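Local coordinates for protein inulin fructotransferase (Bacillus sp. snu-7, PDB 2INV) that breaks down inulin by intramolecular fructosyl transfer, consistent with release of a cyclic difructose anhydride from the polymer, at residues N270-M279 with H295-Y303; Q216-H224 with G241-L249. One frame throughout, in Å; residues are numbered along the deposited sequence.

Contact 1: residues N270-M279 with H295-Y303; sequences NRLQGFYPGM and HIRRTNEGY. With FRU (beta-D-fructofuranose), chain D.
Asn270 starts the pairing, its O taking the N-H of His295 at 3.0 Å. Leu272 then uses both its backbone atoms: its N gives to His295 O, its O takes from Arg297 N, and water 1, donating to that same O, also bonds His295 ND1, while His295 NE2 is hydrogen-bonded to Glu288 O of the second subunit. At Gln273 the chain is extended, with CG anti to the backbone N (chi1 -168°), and it lies alongside Arg297, CG to CG 3.8 Å. Amide and guanidinium come out nearly coplanar; Arg297 NE donates to water 2, which lies in the guanidinium plane at 3.1 Å from NE and probably also donates to Gln273 OE1.

Gly274 closes the ladder with bonds to Arg297 O and from Thr299 N. This is parallel pairing between successive coils of a right-handed beta-helix, the two strand axes 4.8 Å apart, and just past it the chain turns to the sugar site. The ring of Phe275 there carries Glu301 CA over its centre, a CH-pi contact 3.3 Å from the centroid, while Thr299 CG2 sits in plane at its edge. Phe275 CZ comes within 3.6 Å of FRU O6; Tyr303 lines the same pocket. Both carboxylate oxygens of Glu301 are held: OE2 takes Tyr303 N through the anti lone pair at 2.7 Å, and OE1 forms a salt bridge with Arg252 NE. Water 4 ties Tyr276 OH to that OE1. Tyr276 CA and Pro277 CD cover one face of the Arg298 guanidinium, whose NH1 is salt-bridged to Asp315. Last, selenomethionine Met279 rests its SE against Arg297 O, 3.6 Å away.

Contact 2: residues Q216-H224 with G241-L249; sequences QATIVSGNH and GLLVTGNNL. With 2PO (phosphonate), chain H.
Val220 O is gripped by two donors, Thr245 N at 3.2 Å and Asn247 ND2 at 2.7 Å, which reach it from opposite faces of its carbonyl plane. The hydrogen bond from Asn247 ND2 is the straighter of the two, 170° at the hydrogen, and Val220 O lies in the plane of the Asn247 amide. The other end of that amide is just as busy: Asn247 OD1 accepts both Asn223 N, at 2.9 Å, and Asn223 ND2, which approaches in the carbonyl plane at 3.1 Å. With CG beside the backbone N in each (chi1 -64° in Asn247), the two side chains lie alongside each other, pointing the same way, their amides 7° apart. Asn223 repeats the pattern one coil back, its ND2 bonded to Val197 O and its OD1 to Asn200. Such a stack is the asparagine ladder known from pectate-lyase-like parallel beta-helices, set at the turn where Gly222 and Gly246 take positive phi.

Before the turn, the strands pair through Leu243 N to Thr218 O and Val220 N to Leu243 O; after it, Asn248 N to Asn223 O resumes the pairing. Among the inward side chains, Leu242 CD1 nestles against Thr218 CB at 3.7 Å and Val220 CG2 at 4.1 Å. The Ile219, Leu243 and Thr245 face looks to the third subunit instead. Thr245 OG1 donates to O2P of the phosphonate at 2.6 Å, and Thr245 of both other subunits bonds the same ion. Further on, His224 ND1 meets Asn248 CB; Asn248 OD1 takes Arg271 NH1, while its ND2 reaches Gly241 O of the second subunit.

Both contacts join successive coils of one beta-helix, and they meet directly: Asn270 OD1 bonds Asn247 N at 2.8 Å, extending the asparagine ladder, and Leu249 N pairs with Arg271 O, since strands 248-249 and 271-274 are neighbours. Contact 2 is almost wholly buried, with amides and aliphatic side chains set between the coil interior and the subunit interface. Contact 1 begins equally buried but ends in the more exposed 299-303 tail, where charged groups and bridging waters gather beside the sugar pocket that Phe275 and Tyr303 line. Contact 2 touches bound sugar too, through Gln216, at a second glycan site, and it faces both other subunits where contact 1 reaches the second.

Contact 1: residues N270-M279 with H295-Y303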
ATOM      1  N   ASN A 270      -1.344  -1.083  10.947  1.00 12.15           N
ATOM      2  CA  ASN A 270      -2.691  -0.553  10.801  1.00 11.52           C
ATOM      3  C   ASN A 270      -3.026   0.439  11.898  1.00 10.99           C
ATOM      4  O   ASN A 270      -2.396   0.459  12.952  1.00 11.56           O
ATOM      5  CB  ASN A 270      -3.728  -1.685  10.835  1.00 11.41           C
ATOM      6  CG  ASN A 270      -3.582  -2.647   9.677  1.00 12.11           C
ATOM      7  OD1 ASN A 270      -3.932  -2.333   8.536  1.00 11.51           O
ATOM      8  ND2 ASN A 270      -3.061  -3.832   9.964  1.00 10.96           N
ATOM      9  N   ARG A 271      -4.040   1.254  11.630  1.00 10.27           N
ATOM     10  CA  ARG A 271      -4.527   2.241  12.581  1.00 10.33           C
ATOM     11  C   ARG A 271      -5.919   1.804  12.989  1.00 11.20           C
ATOM     12  O   ARG A 271      -6.822   1.767  12.161  1.00 11.82           O
ATOM     13  CB  ARG A 271      -4.575   3.631  11.936  1.00 10.05           C
ATOM     14  CG  ARG A 271      -4.994   4.761  12.903  1.00 11.56           C
ATOM     15  CD  ARG A 271      -6.505   4.905  13.017  1.00 11.31           C
ATOM     16  NE  ARG A 271      -6.883   5.919  14.002  1.00 11.72           N
ATOM     17  CZ  ARG A 271      -7.802   6.860  13.791  1.00 13.06           C
ATOM     18  NH1 ARG A 271      -8.439   6.926  12.627  1.00 13.19           N
ATOM     19  NH2 ARG A 271      -8.088   7.738  14.746  1.00 10.66           N
ATOM     20  N   LEU A 272      -6.080   1.442  14.257  1.00 11.22           N
ATOM     21  CA  LEU A 272      -7.370   1.003  14.753  1.00 10.84           C
ATOM     22  C   LEU A 272      -7.938   1.942  15.809  1.00 11.67           C
ATOM     23  O   LEU A 272      -7.273   2.272  16.785  1.00 11.50           O
ATOM     24  CB  LEU A 272      -7.279  -0.418  15.334  1.00 10.95           C
ATOM     25  CG  LEU A 272      -7.322  -1.594  14.348  1.00 11.11           C
ATOM     26  CD1 LEU A 272      -6.146  -1.522  13.382  1.00 11.11           C
ATOM     27  CD2 LEU A 272      -7.298  -2.903  15.125  1.00 13.69           C
ATOM     28  N   GLN A 273      -9.180   2.370  15.602  1.00 11.48           N
ATOM     29  CA  GLN A 273      -9.872   3.252  16.544  1.00 12.78           C
ATOM     30  C   GLN A 273     -11.292   2.749  16.765  1.00 12.40           C
ATOM     31  O   GLN A 273     -12.086   2.702  15.827  1.00 12.99           O
ATOM     32  CB  GLN A 273      -9.926   4.691  16.019  1.00 12.45           C
ATOM     33  CG  GLN A 273     -10.371   5.702  17.082  1.00 12.99           C
ATOM     34  CD  GLN A 273     -10.744   7.060  16.528  1.00 14.10           C
ATOM     35  OE1 GLN A 273     -10.620   8.079  17.220  1.00 17.39           O
ATOM     36  NE2 GLN A 273     -11.221   7.085  15.285  1.00 14.56           N
ATOM     37  N   GLY A 274     -11.599   2.368  18.000  1.00 11.83           N
ATOM     38  CA  GLY A 274     -12.928   1.879  18.303  1.00 12.30           C
ATOM     39  C   GLY A 274     -13.514   2.513  19.548  1.00 11.82           C
ATOM     40  O   GLY A 274     -12.808   3.141  20.330  1.00 12.52           O
ATOM     41  N   PHE A 275     -14.819   2.348  19.733  1.00 12.40           N
ATOM     42  CA  PHE A 275     -15.511   2.888  20.904  1.00 12.93           C
ATOM     43  C   PHE A 275     -15.988   1.756  21.792  1.00 13.04           C
ATOM     44  O   PHE A 275     -16.675   1.987  22.785  1.00 13.93           O
ATOM     45  CB  PHE A 275     -16.761   3.685  20.520  1.00 12.79           C
ATOM     46  CG  PHE A 275     -16.501   4.902  19.677  1.00 13.86           C
ATOM     47  CD1 PHE A 275     -15.423   5.739  19.931  1.00 14.75           C
ATOM     48  CD2 PHE A 275     -17.402   5.260  18.677  1.00 14.42           C
ATOM     49  CE1 PHE A 275     -15.253   6.919  19.202  1.00 14.40           C
ATOM     50  CE2 PHE A 275     -17.244   6.426  17.952  1.00 14.45           C
ATOM     51  CZ  PHE A 275     -16.172   7.260  18.212  1.00 14.59           C
ATOM     52  N   TYR A 276     -15.647   0.529  21.424  1.00 13.32           N
ATOM     53  CA  TYR A 276     -16.088  -0.617  22.198  1.00 13.17           C
ATOM     54  C   TYR A 276     -15.068  -1.718  22.370  1.00 13.02           C
ATOM     55  O   TYR A 276     -14.048  -1.774  21.683  1.00 13.35           O
ATOM     56  CB  TYR A 276     -17.308  -1.290  21.552  1.00 12.93           C
ATOM     57  CG  TYR A 276     -18.246  -0.384  20.810  1.00 12.76           C
ATOM     58  CD1 TYR A 276     -18.995   0.581  21.481  1.00 13.88           C
ATOM     59  CD2 TYR A 276     -18.421  -0.521  19.435  1.00 12.33           C
ATOM     60  CE1 TYR A 276     -19.902   1.375  20.798  1.00 13.74           C
ATOM     61  CE2 TYR A 276     -19.321   0.273  18.745  1.00 14.13           C
ATOM     62  CZ  TYR A 276     -20.060   1.219  19.431  1.00 13.83           C
ATOM     63  OH  TYR A 276     -20.957   2.011  18.752  1.00 15.31           O
ATOM     64  N   PRO A 277     -15.346  -2.608  23.325  1.00 13.99           N
ATOM     65  CA  PRO A 277     -14.545  -3.778  23.674  1.00 13.83           C
ATOM     66  C   PRO A 277     -14.411  -4.682  22.446  1.00 13.33           C
ATOM     67  O   PRO A 277     -15.273  -4.676  21.570  1.00 14.62           O
ATOM     68  CB  PRO A 277     -15.380  -4.421  24.771  1.00 15.20           C
ATOM     69  CG  PRO A 277     -15.843  -3.234  25.537  1.00 14.97           C
ATOM     70  CD  PRO A 277     -16.199  -2.210  24.468  1.00 13.74           C
ATOM     71  N   GLY A 278     -13.318  -5.433  22.385  1.00 12.11           N
ATOM     72  CA  GLY A 278     -13.088  -6.346  21.275  1.00 12.77           C
ATOM     73  C   GLY A 278     -12.965  -5.747  19.879  1.00 12.80           C
ATOM     74  O   GLY A 278     -13.672  -6.155  18.956  1.00 11.55           O
HETATM   75  N   MSE A 279     -12.047  -4.800  19.710  1.00 12.32           N
HETATM   76  CA  MSE A 279     -11.823  -4.156  18.413  1.00 13.55           C
HETATM   77  C   MSE A 279     -11.097  -5.122  17.478  1.00 13.44           C
HETATM   78  O   MSE A 279     -11.325  -5.128  16.264  1.00 13.34           O
HETATM   79  CB  MSE A 279     -10.985  -2.876  18.598  1.00 14.46           C
HETATM   80  CG  MSE A 279     -11.782  -1.681  19.073  1.00 14.29           C
HETATM   81 SE   MSE A 279     -10.763  -0.373  20.057  1.00 15.94          SE
HETATM   82  CE  MSE A 279     -10.514  -1.317  21.726  1.00 20.18           C
ATOM     83  N   HIS A 295      -1.569   0.466  15.800  1.00 12.04           N
ATOM     84  CA  HIS A 295      -1.929   1.439  16.821  1.00 12.22           C
ATOM     85  C   HIS A 295      -3.367   1.133  17.182  1.00 11.95           C
ATOM     86  O   HIS A 295      -4.268   1.235  16.349  1.00 12.10           O
ATOM     87  CB  HIS A 295      -1.829   2.876  16.326  1.00 12.45           C
ATOM     88  CG  HIS A 295      -1.879   3.887  17.428  1.00 13.60           C
ATOM     89  ND1 HIS A 295      -3.032   4.177  18.126  1.00 12.75           N
ATOM     90  CD2 HIS A 295      -0.932   4.731  17.900  1.00 13.73           C
ATOM     91  CE1 HIS A 295      -2.795   5.164  18.973  1.00 13.42           C
ATOM     92  NE2 HIS A 295      -1.529   5.517  18.854  1.00 13.48           N
ATOM     93  N   ILE A 296      -3.570   0.752  18.434  1.00 11.41           N
ATOM     94  CA  ILE A 296      -4.888   0.375  18.915  1.00 12.94           C
ATOM     95  C   ILE A 296      -5.407   1.353  19.958  1.00 12.83           C
ATOM     96  O   ILE A 296      -4.948   1.376  21.097  1.00 13.12           O
ATOM     97  CB  ILE A 296      -4.810  -1.051  19.477  1.00 13.20           C
ATOM     98  CG1 ILE A 296      -4.094  -1.933  18.448  1.00 14.92           C
ATOM     99  CG2 ILE A 296      -6.196  -1.589  19.781  1.00 14.32           C
ATOM    100  CD1 ILE A 296      -3.625  -3.260  18.968  1.00 13.11           C
ATOM    101  N   ARG A 297      -6.367   2.171  19.544  1.00 12.46           N
ATOM    102  CA  ARG A 297      -6.953   3.180  20.406  1.00 13.00           C
ATOM    103  C   ARG A 297      -8.414   2.930  20.720  1.00 12.86           C
ATOM    104  O   ARG A 297      -9.275   2.911  19.837  1.00 12.55           O
ATOM    105  CB  ARG A 297      -6.769   4.570  19.781  1.00 15.23           C
ATOM    106  CG  ARG A 297      -7.926   5.541  20.007  1.00 19.10           C
ATOM    107  CD  ARG A 297      -8.115   5.855  21.468  1.00 19.21           C
ATOM    108  NE  ARG A 297      -8.155   7.291  21.716  1.00 18.33           N
ATOM    109  CZ  ARG A 297      -7.745   7.861  22.846  1.00 17.92           C
ATOM    110  NH1 ARG A 297      -7.262   7.112  23.834  1.00 19.32           N
ATOM    111  NH2 ARG A 297      -7.805   9.181  22.985  1.00 16.16           N
ATOM    112  N   ARG A 298      -8.675   2.745  22.006  1.00 12.88           N
ATOM    113  CA  ARG A 298     -10.017   2.512  22.498  1.00 12.64           C
ATOM    114  C   ARG A 298     -10.442   3.762  23.256  1.00 13.13           C
ATOM    115  O   ARG A 298      -9.658   4.314  24.040  1.00 12.81           O
ATOM    116  CB  ARG A 298     -10.018   1.305  23.438  1.00 11.96           C
ATOM    117  CG  ARG A 298     -11.272   1.152  24.284  1.00 14.23           C
ATOM    118  CD  ARG A 298     -12.499   0.954  23.420  1.00 14.89           C
ATOM    119  NE  ARG A 298     -13.664   1.609  23.997  1.00 16.89           N
ATOM    120  CZ  ARG A 298     -14.280   1.216  25.107  1.00 16.52           C
ATOM    121  NH1 ARG A 298     -13.853   0.154  25.775  1.00 17.12           N
ATOM    122  NH2 ARG A 298     -15.328   1.896  25.549  1.00 16.17           N
ATOM    123  N   THR A 299     -11.661   4.229  23.006  1.00 13.98           N
ATOM    124  CA  THR A 299     -12.150   5.408  23.705  1.00 14.68           C
ATOM    125  C   THR A 299     -13.668   5.367  23.672  1.00 15.08           C
ATOM    126  O   THR A 299     -14.263   4.380  23.227  1.00 13.75           O
ATOM    127  CB  THR A 299     -11.622   6.721  23.066  1.00 15.42           C
ATOM    128  OG1 THR A 299     -11.862   7.819  23.958  1.00 15.51           O
ATOM    129  CG2 THR A 299     -12.310   6.987  21.739  1.00 16.45           C
ATOM    130  N   ASN A 300     -14.300   6.432  24.143  1.00 15.75           N
ATOM    131  CA  ASN A 300     -15.755   6.464  24.180  1.00 16.75           C
ATOM    132  C   ASN A 300     -16.335   7.165  22.955  1.00 17.96           C
ATOM    133  O   ASN A 300     -15.747   8.107  22.416  1.00 17.73           O
ATOM    134  CB  ASN A 300     -16.232   7.161  25.455  1.00 17.40           C
ATOM    135  CG  ASN A 300     -15.596   8.515  25.646  1.00 17.50           C
ATOM    136  OD1 ASN A 300     -14.369   8.642  25.657  1.00 17.42           O
ATOM    137  ND2 ASN A 300     -16.426   9.535  25.817  1.00 18.89           N
ATOM    138  N   GLU A 301     -17.499   6.692  22.523  1.00 18.06           N
ATOM    139  CA  GLU A 301     -18.204   7.247  21.373  1.00 19.64           C
ATOM    140  C   GLU A 301     -18.199   8.772  21.460  1.00 20.79           C
ATOM    141  O   GLU A 301     -18.643   9.349  22.453  1.00 20.72           O
ATOM    142  CB  GLU A 301     -19.644   6.736  21.363  1.00 19.14           C
ATOM    143  CG  GLU A 301     -20.568   7.484  20.417  1.00 19.26           C
ATOM    144  CD  GLU A 301     -20.163   7.341  18.969  1.00 19.78           C
ATOM    145  OE1 GLU A 301     -20.324   6.235  18.410  1.00 18.86           O
ATOM    146  OE2 GLU A 301     -19.679   8.335  18.386  1.00 18.71           O
ATOM    147  N   GLY A 302     -17.718   9.429  20.410  1.00 22.30           N
ATOM    148  CA  GLY A 302     -17.640  10.879  20.420  1.00 23.99           C
ATOM    149  C   GLY A 302     -18.719  11.665  19.694  1.00 24.58           C
ATOM    150  O   GLY A 302     -18.830  12.880  19.912  1.00 25.96           O
ATOM    151  N   TYR A 303     -19.523  11.001  18.865  1.00 24.37           N
ATOM    152  CA  TYR A 303     -20.589  11.692  18.136  1.00 23.87           C
ATOM    153  C   TYR A 303     -21.929  11.408  18.822  1.00 23.67           C
ATOM    154  O   TYR A 303     -22.454  10.300  18.752  1.00 23.67           O
ATOM    155  CB  TYR A 303     -20.579  11.213  16.686  1.00 23.95           C
ATOM    156  CG  TYR A 303     -21.454  11.968  15.707  1.00 23.64           C
ATOM    157  CD1 TYR A 303     -21.441  13.363  15.633  1.00 23.99           C
ATOM    158  CD2 TYR A 303     -22.243  11.271  14.788  1.00 23.43           C
ATOM    159  CE1 TYR A 303     -22.195  14.042  14.660  1.00 23.09           C
ATOM    160  CE2 TYR A 303     -22.987  11.937  13.816  1.00 21.96           C
ATOM    161  CZ  TYR A 303     -22.959  13.318  13.757  1.00 23.03           C
ATOM    162  OH  TYR A 303     -23.685  13.959  12.781  1.00 20.19           O
TER
HETATM  163  C1  FRU D   2     -20.160  10.046  11.768  1.00 25.78           C
HETATM  164  C2  FRU D   2     -18.721   9.388  11.621  1.00 25.18           C
HETATM  165  C3  FRU D   2     -18.681   8.160  10.669  1.00 24.41           C
HETATM  166  C4  FRU D   2     -17.629   7.207  11.278  1.00 23.81           C
HETATM  167  C5  FRU D   2     -17.720   7.545  12.737  1.00 23.70           C
HETATM  168  C6  FRU D   2     -16.296   7.734  13.284  1.00 23.40           C
HETATM  169  O1  FRU D   2     -21.202   9.041  11.884  1.00 25.60           O
HETATM  170  O3  FRU D   2     -18.729   8.035   9.268  1.00 24.53           O
HETATM  171  O4  FRU D   2     -17.865   5.849  10.951  1.00 22.82           O
HETATM  172  O5  FRU D   2     -18.557   8.748  12.871  1.00 24.61           O
HETATM  173  O6  FRU D   2     -16.372   7.525  14.635  1.00 23.25           O
HETATM  174  O   HOH W   1      -5.100   3.865  16.321  1.00 17.77           O
HETATM  175  O   HOH W   2      -9.486   9.421  19.835  1.00 15.93           O
HETATM  176  O   HOH W   3     -18.473   4.271  23.467  1.00 20.62           O
HETATM  177  O   HOH W   4     -21.599   4.348  19.873  1.00 20.41           O

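Contact 2: residues Q216-H224 with G241-L249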
ATOM      1  N   GLN A 216      -7.630 -17.844   0.795  1.00 13.46           N
ATOM      2  CA  GLN A 216      -6.203 -18.045   0.580  1.00 13.74           C
ATOM      3  C   GLN A 216      -5.518 -16.795   0.040  1.00 12.88           C
ATOM      4  O   GLN A 216      -6.083 -16.069  -0.776  1.00 12.45           O
ATOM      5  CB  GLN A 216      -5.958 -19.194  -0.394  1.00 15.22           C
ATOM      6  CG  GLN A 216      -6.572 -20.518   0.019  1.00 18.83           C
ATOM      7  CD  GLN A 216      -5.753 -21.223   1.069  1.00 21.91           C
ATOM      8  OE1 GLN A 216      -6.262 -22.064   1.816  1.00 23.77           O
ATOM      9  NE2 GLN A 216      -4.473 -20.874   1.144  1.00 22.97           N
ATOM     10  N   ALA A 217      -4.287 -16.585   0.502  1.00 13.45           N
ATOM     11  CA  ALA A 217      -3.440 -15.458   0.121  1.00 13.72           C
ATOM     12  C   ALA A 217      -4.195 -14.237  -0.381  1.00 14.13           C
ATOM     13  O   ALA A 217      -4.053 -13.825  -1.532  1.00 14.90           O
ATOM     14  CB  ALA A 217      -2.437 -15.903  -0.919  1.00 15.58           C
ATOM     15  N   THR A 218      -4.975 -13.644   0.512  1.00 12.74           N
ATOM     16  CA  THR A 218      -5.755 -12.467   0.197  1.00 12.16           C
ATOM     17  C   THR A 218      -5.062 -11.259   0.814  1.00 12.55           C
ATOM     18  O   THR A 218      -4.349 -11.387   1.807  1.00 10.29           O
ATOM     19  CB  THR A 218      -7.180 -12.611   0.761  1.00 12.74           C
ATOM     20  OG1 THR A 218      -7.847 -13.691   0.092  1.00 13.49           O
ATOM     21  CG2 THR A 218      -7.968 -11.330   0.561  1.00 12.51           C
ATOM     22  N   ILE A 219      -5.263 -10.093   0.213  1.00 10.68           N
ATOM     23  CA  ILE A 219      -4.665  -8.864   0.713  1.00 12.15           C
ATOM     24  C   ILE A 219      -5.724  -7.801   0.901  1.00 11.67           C
ATOM     25  O   ILE A 219      -6.525  -7.543   0.001  1.00 11.95           O
ATOM     26  CB  ILE A 219      -3.605  -8.289  -0.257  1.00 12.22           C
ATOM     27  CG1 ILE A 219      -2.417  -9.246  -0.391  1.00 13.20           C
ATOM     28  CG2 ILE A 219      -3.141  -6.932   0.247  1.00 12.77           C
ATOM     29  CD1 ILE A 219      -1.398  -8.794  -1.408  1.00 14.16           C
ATOM     30  N   VAL A 220      -5.721  -7.194   2.080  1.00 11.22           N
ATOM     31  CA  VAL A 220      -6.657  -6.132   2.403  1.00 11.52           C
ATOM     32  C   VAL A 220      -5.797  -5.023   2.987  1.00 11.61           C
ATOM     33  O   VAL A 220      -5.409  -5.078   4.155  1.00 10.75           O
ATOM     34  CB  VAL A 220      -7.702  -6.592   3.446  1.00 12.50           C
ATOM     35  CG1 VAL A 220      -8.684  -5.463   3.737  1.00 13.53           C
ATOM     36  CG2 VAL A 220      -8.457  -7.812   2.937  1.00 12.27           C
ATOM     37  N   SER A 221      -5.486  -4.029   2.161  1.00 11.83           N
ATOM     38  CA  SER A 221      -4.641  -2.925   2.592  1.00 13.04           C
ATOM     39  C   SER A 221      -5.046  -1.570   2.025  1.00 12.73           C
ATOM     40  O   SER A 221      -5.832  -1.491   1.079  1.00 12.40           O
ATOM     41  CB  SER A 221      -3.190  -3.212   2.206  1.00 14.88           C
ATOM     42  OG  SER A 221      -3.024  -3.163   0.813  1.00 19.62           O
ATOM     43  N   GLY A 222      -4.474  -0.515   2.602  1.00 13.10           N
ATOM     44  CA  GLY A 222      -4.747   0.843   2.157  1.00 13.06           C
ATOM     45  C   GLY A 222      -6.198   1.294   2.168  1.00 12.51           C
ATOM     46  O   GLY A 222      -6.553   2.254   1.478  1.00 13.89           O
ATOM     47  N   ASN A 223      -7.037   0.631   2.963  1.00 12.10           N
ATOM     48  CA  ASN A 223      -8.453   0.981   3.031  1.00 12.00           C
ATOM     49  C   ASN A 223      -8.861   1.818   4.247  1.00 12.00           C
ATOM     50  O   ASN A 223      -8.216   1.775   5.296  1.00 12.20           O
ATOM     51  CB  ASN A 223      -9.319  -0.283   3.015  1.00 11.02           C
ATOM     52  CG  ASN A 223      -9.016  -1.194   1.841  1.00 12.96           C
ATOM     53  OD1 ASN A 223      -9.493  -0.816   0.661  1.00 10.85           O
ATOM     54  ND2 ASN A 223      -8.355  -2.225   1.991  1.00 11.87           N
ATOM     55  N   HIS A 224      -9.953   2.569   4.075  1.00 13.27           N
ATOM     56  CA  HIS A 224     -10.556   3.431   5.102  1.00 12.92           C
ATOM     57  C   HIS A 224     -11.874   2.750   5.504  1.00 13.42           C
ATOM     58  O   HIS A 224     -12.784   2.679   4.678  1.00 14.25           O
ATOM     59  CB  HIS A 224     -10.925   4.797   4.505  1.00 13.65           C
ATOM     60  CG  HIS A 224      -9.836   5.830   4.549  1.00 13.04           C
ATOM     61  ND1 HIS A 224      -9.359   6.367   5.727  1.00 14.63           N
ATOM     62  CD2 HIS A 224      -9.195   6.496   3.555  1.00 12.05           C
ATOM     63  CE1 HIS A 224      -8.478   7.317   5.457  1.00 12.80           C
ATOM     64  NE2 HIS A 224      -8.362   7.415   4.147  1.00 14.78           N
ATOM     65  N   GLY A 241      -3.082 -17.143   5.109  1.00 11.82           N
ATOM     66  CA  GLY A 241      -2.272 -16.224   4.327  1.00 11.64           C
ATOM     67  C   GLY A 241      -2.855 -14.830   4.145  1.00 11.21           C
ATOM     68  O   GLY A 241      -2.420 -14.086   3.261  1.00 12.02           O
ATOM     69  N   LEU A 242      -3.822 -14.458   4.980  1.00 11.68           N
ATOM     70  CA  LEU A 242      -4.422 -13.132   4.881  1.00 11.60           C
ATOM     71  C   LEU A 242      -3.457 -12.069   5.387  1.00 12.00           C
ATOM     72  O   LEU A 242      -2.875 -12.210   6.460  1.00 11.17           O
ATOM     73  CB  LEU A 242      -5.722 -13.065   5.686  1.00 11.63           C
ATOM     74  CG  LEU A 242      -6.527 -11.756   5.670  1.00 11.37           C
ATOM     75  CD1 LEU A 242      -6.883 -11.372   4.240  1.00 10.77           C
ATOM     76  CD2 LEU A 242      -7.792 -11.914   6.500  1.00 10.05           C
ATOM     77  N   LEU A 243      -3.281 -11.021   4.589  1.00 11.28           N
ATOM     78  CA  LEU A 243      -2.408  -9.915   4.944  1.00 12.83           C
ATOM     79  C   LEU A 243      -3.316  -8.708   5.085  1.00 12.06           C
ATOM     80  O   LEU A 243      -4.039  -8.350   4.154  1.00 12.89           O
ATOM     81  CB  LEU A 243      -1.396  -9.645   3.830  1.00 13.66           C
ATOM     82  CG  LEU A 243       0.071  -9.421   4.193  1.00 16.87           C
ATOM     83  CD1 LEU A 243       0.753  -8.721   3.028  1.00 13.63           C
ATOM     84  CD2 LEU A 243       0.195  -8.585   5.448  1.00 16.02           C
ATOM     85  N   VAL A 244      -3.293  -8.093   6.256  1.00 11.73           N
ATOM     86  CA  VAL A 244      -4.104  -6.915   6.485  1.00 10.87           C
ATOM     87  C   VAL A 244      -3.076  -5.897   6.942  1.00 10.76           C
ATOM     88  O   VAL A 244      -2.455  -6.041   7.997  1.00 10.11           O
ATOM     89  CB  VAL A 244      -5.182  -7.211   7.531  1.00 10.54           C
ATOM     90  CG1 VAL A 244      -6.044  -5.985   7.760  1.00 12.21           C
ATOM     91  CG2 VAL A 244      -6.047  -8.366   7.037  1.00 10.76           C
ATOM     92  N   THR A 245      -2.901  -4.867   6.122  1.00 11.14           N
ATOM     93  CA  THR A 245      -1.877  -3.874   6.377  1.00 11.18           C
ATOM     94  C   THR A 245      -2.216  -2.470   5.861  1.00 11.11           C
ATOM     95  O   THR A 245      -2.920  -2.312   4.863  1.00 11.11           O
ATOM     96  CB  THR A 245      -0.584  -4.346   5.698  1.00 11.55           C
ATOM     97  OG1 THR A 245      -0.484  -4.110   4.145  1.00 10.06           O
ATOM     98  CG2 THR A 245      -0.085  -5.694   6.043  1.00 12.02           C
ATOM     99  N   GLY A 246      -1.687  -1.460   6.545  1.00 10.82           N
ATOM    100  CA  GLY A 246      -1.899  -0.078   6.146  1.00 10.21           C
ATOM    101  C   GLY A 246      -3.338   0.377   6.006  1.00  9.91           C
ATOM    102  O   GLY A 246      -3.647   1.223   5.172  1.00 11.17           O
ATOM    103  N   ASN A 247      -4.226  -0.175   6.819  1.00  9.27           N
ATOM    104  CA  ASN A 247      -5.624   0.221   6.772  1.00  9.50           C
ATOM    105  C   ASN A 247      -5.889   1.167   7.927  1.00 10.51           C
ATOM    106  O   ASN A 247      -5.268   1.056   8.986  1.00 11.06           O
ATOM    107  CB  ASN A 247      -6.538  -1.001   6.901  1.00 10.04           C
ATOM    108  CG  ASN A 247      -6.397  -1.958   5.744  1.00 10.33           C
ATOM    109  OD1 ASN A 247      -6.918  -1.718   4.651  1.00 10.23           O
ATOM    110  ND2 ASN A 247      -5.675  -3.050   5.973  1.00 10.30           N
ATOM    111  N   ASN A 248      -6.808   2.101   7.721  1.00 10.65           N
ATOM    112  CA  ASN A 248      -7.164   3.039   8.772  1.00 11.59           C
ATOM    113  C   ASN A 248      -8.602   2.712   9.129  1.00 13.22           C
ATOM    114  O   ASN A 248      -9.540   3.200   8.502  1.00 13.34           O
ATOM    115  CB  ASN A 248      -7.047   4.476   8.274  1.00 11.92           C
ATOM    116  CG  ASN A 248      -7.069   5.483   9.406  1.00 12.00           C
ATOM    117  OD1 ASN A 248      -7.949   5.446  10.260  1.00 12.97           O
ATOM    118  ND2 ASN A 248      -6.092   6.386   9.423  1.00  9.57           N
ATOM    119  N   LEU A 249      -8.758   1.846  10.122  1.00 12.72           N
ATOM    120  CA  LEU A 249     -10.070   1.411  10.567  1.00 13.72           C
ATOM    121  C   LEU A 249     -10.532   2.255  11.734  1.00 13.91           C
ATOM    122  O   LEU A 249      -9.941   2.245  12.812  1.00 13.56           O
ATOM    123  CB  LEU A 249     -10.052  -0.077  10.915  1.00 14.36           C
ATOM    124  CG  LEU A 249      -9.220  -0.877   9.912  1.00 14.72           C
ATOM    125  CD1 LEU A 249      -9.101  -2.172  10.365  1.00 16.56           C
ATOM    126  CD2 LEU A 249      -9.873  -0.840   8.774  1.00 16.20           C
TER
HETATM  127  P   2PO H1001       1.916  -1.037   3.557  1.00 37.47           P
HETATM  128  O1P 2PO H1001       2.883  -1.612   2.452  1.00 33.28           O
HETATM  129  O2P 2PO H1001       0.522  -1.780   3.389  1.00 33.66           O
HETATM  130  O3P 2PO H1001       1.844   0.448   3.677  1.00 33.59           O